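Local structure of probable ABC transporter extracellular-binding protein YckB (Bacillus subtilis, 2IEE) at residues A[133-138]-A[142-147]. The protein is probably the extracellular solute-binding component of a binding-protein-dependent ABC transport system, a membrane-attached lipoprotein. Sequence-based numbering, arbitrary orientation.
Sequences KKAAGA and VYMEVA
Ala-135, on strand 134-136, and Ala-147, on helix 142-149, bring their CA atoms to 6.8 Å; at the other end of the contact Ala-138 CA and Met-144 CA are 6.9 Å apart. The chain thus leaves the strand, turns back through a short loop and returns as a helix antiparallel to the strand. Gly-137, with phi at 129°, takes a backbone conformation in which a CB would press on the carbonyl O of Ala-136. Methyl meets methyl where Ala-135 CB lies 4.0 Å from Ala-147 CB. Met-144, a selenomethionine, has CG anti to its backbone N (chi1 -172°) and then bends at chi2 and chi3, a path that brings CE to 4.3 Å from Ala-135 CB. The base of the same side chain packs on the turn, with CB 3.5 Å from Ala-138 O. Farther along the same sheet Val-146 packs against Leu-178 of strand 176-180 and against Tyr-204 and Met-205 of strand 197-214, while backbone bonds tie Ala-135 to Lys-153 and Val-155. Strand 134-136, helix 142-149 and parallel strand 153-154 form a beta-alpha-beta unit in one alpha/beta lobe of the two-lobed periplasmic-binding-protein fold.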
loop_
_atom_site.group_PDB
_atom_site.type_symbol
_atom_site.label_atom_id
_atom_site.label_comp_id
_atom_site.label_asym_id
_atom_site.label_seq_id
_atom_site.Cartn_x
_atom_site.Cartn_y
_atom_site.Cartn_z
ATOM N N LYS A 133 0.115 -23.258 -12.681
ATOM C CA LYS A 133 -0.176 -23.274 -11.256
ATOM C C LYS A 133 -1.510 -22.618 -10.957
ATOM O O LYS A 133 -2.015 -21.830 -11.752
ATOM C CB LYS A 133 0.926 -22.551 -10.482
ATOM C CG LYS A 133 2.285 -23.191 -10.606
ATOM C CD LYS A 133 2.363 -24.520 -9.878
ATOM C CE LYS A 133 3.756 -25.112 -10.015
ATOM N NZ LYS A 133 3.911 -26.352 -9.216
ATOM N N LYS A 134 -2.081 -22.950 -9.803
ATOM C CA LYS A 134 -3.351 -22.374 -9.399
ATOM C C LYS A 134 -3.088 -21.120 -8.572
ATOM O O LYS A 134 -2.619 -21.199 -7.434
ATOM C CB LYS A 134 -4.162 -23.404 -8.605
ATOM C CG LYS A 134 -4.610 -24.599 -9.461
ATOM C CD LYS A 134 -5.325 -25.684 -8.665
ATOM C CE LYS A 134 -4.364 -26.405 -7.734
ATOM N NZ LYS A 134 -4.999 -27.570 -7.057
ATOM N N ALA A 135 -3.379 -19.963 -9.164
ATOM C CA ALA A 135 -3.174 -18.676 -8.511
ATOM C C ALA A 135 -4.482 -18.092 -7.976
ATOM O O ALA A 135 -5.502 -18.059 -8.672
ATOM C CB ALA A 135 -2.516 -17.698 -9.484
ATOM N N ALA A 136 -4.445 -17.632 -6.731
ATOM C CA ALA A 136 -5.629 -17.069 -6.096
ATOM C C ALA A 136 -5.398 -15.656 -5.580
ATOM O O ALA A 136 -4.257 -15.191 -5.492
ATOM C CB ALA A 136 -6.082 -17.975 -4.959
ATOM N N GLY A 137 -6.497 -14.988 -5.234
ATOM C CA GLY A 137 -6.441 -13.622 -4.738
ATOM C C GLY A 137 -7.406 -12.742 -5.518
ATOM O O GLY A 137 -8.168 -13.247 -6.341
ATOM N N ALA A 138 -7.377 -11.431 -5.269
ATOM C CA ALA A 138 -8.261 -10.490 -5.959
ATOM C C ALA A 138 -8.203 -10.672 -7.473
ATOM O O ALA A 138 -7.126 -10.798 -8.056
ATOM C CB ALA A 138 -7.895 -9.054 -5.590
ATOM N N VAL A 142 -3.229 -5.777 -10.518
ATOM C CA VAL A 142 -2.030 -5.955 -11.307
ATOM C C VAL A 142 -1.360 -7.268 -10.895
ATOM O O VAL A 142 -0.636 -7.881 -11.676
ATOM C CB VAL A 142 -1.061 -4.778 -11.091
ATOM C CG1 VAL A 142 -0.463 -4.842 -9.694
ATOM C CG2 VAL A 142 0.013 -4.791 -12.154
ATOM N N TYR A 143 -1.619 -7.703 -9.666
ATOM C CA TYR A 143 -1.042 -8.947 -9.168
ATOM C C TYR A 143 -1.577 -10.164 -9.929
ATOM O O TYR A 143 -0.810 -11.066 -10.269
ATOM C CB TYR A 143 -1.325 -9.098 -7.671
ATOM C CG TYR A 143 -0.679 -8.019 -6.836
ATOM C CD1 TYR A 143 0.701 -7.970 -6.680
ATOM C CD2 TYR A 143 -1.443 -7.017 -6.244
ATOM C CE1 TYR A 143 1.309 -6.944 -5.957
ATOM C CE2 TYR A 143 -0.848 -5.989 -5.520
ATOM C CZ TYR A 143 0.531 -5.956 -5.381
ATOM O OH TYR A 143 1.130 -4.926 -4.690
HETATM N N MSE A 144 -2.882 -10.186 -10.198
HETATM C CA MSE A 144 -3.492 -11.301 -10.928
HETATM C C MSE A 144 -3.074 -11.227 -12.397
HETATM O O MSE A 144 -2.998 -12.243 -13.089
HETATM C CB MSE A 144 -5.024 -11.248 -10.812
HETATM C CG MSE A 144 -5.762 -12.468 -11.376
HETATM SE SE MSE A 144 -5.210 -14.169 -10.599
HETATM C CE MSE A 144 -4.380 -14.925 -12.169
ATOM N N GLU A 145 -2.796 -10.014 -12.865
ATOM C CA GLU A 145 -2.369 -9.806 -14.239
ATOM C C GLU A 145 -0.980 -10.426 -14.403
ATOM O O GLU A 145 -0.671 -11.043 -15.426
ATOM C CB GLU A 145 -2.320 -8.309 -14.548
ATOM C CG GLU A 145 -2.479 -7.981 -16.015
ATOM C CD GLU A 145 -3.753 -8.570 -16.591
ATOM O OE1 GLU A 145 -4.821 -8.397 -15.961
ATOM O OE2 GLU A 145 -3.688 -9.196 -17.672
ATOM N N VAL A 146 -0.144 -10.251 -13.386
ATOM C CA VAL A 146 1.198 -10.811 -13.406
ATOM C C VAL A 146 1.079 -12.326 -13.545
ATOM O O VAL A 146 1.702 -12.932 -14.415
ATOM C CB VAL A 146 1.947 -10.469 -12.105
ATOM C CG1 VAL A 146 3.261 -11.242 -12.024
ATOM C CG2 VAL A 146 2.211 -8.970 -12.054
ATOM N N ALA A 147 0.259 -12.926 -12.690
ATOM C CA ALA A 147 0.049 -14.370 -12.704
ATOM C C ALA A 147 -0.367 -14.843 -14.090
ATOM O O ALA A 147 0.144 -15.844 -14.592
ATOM C CB ALA A 147 -1.013 -14.756 -11.678
#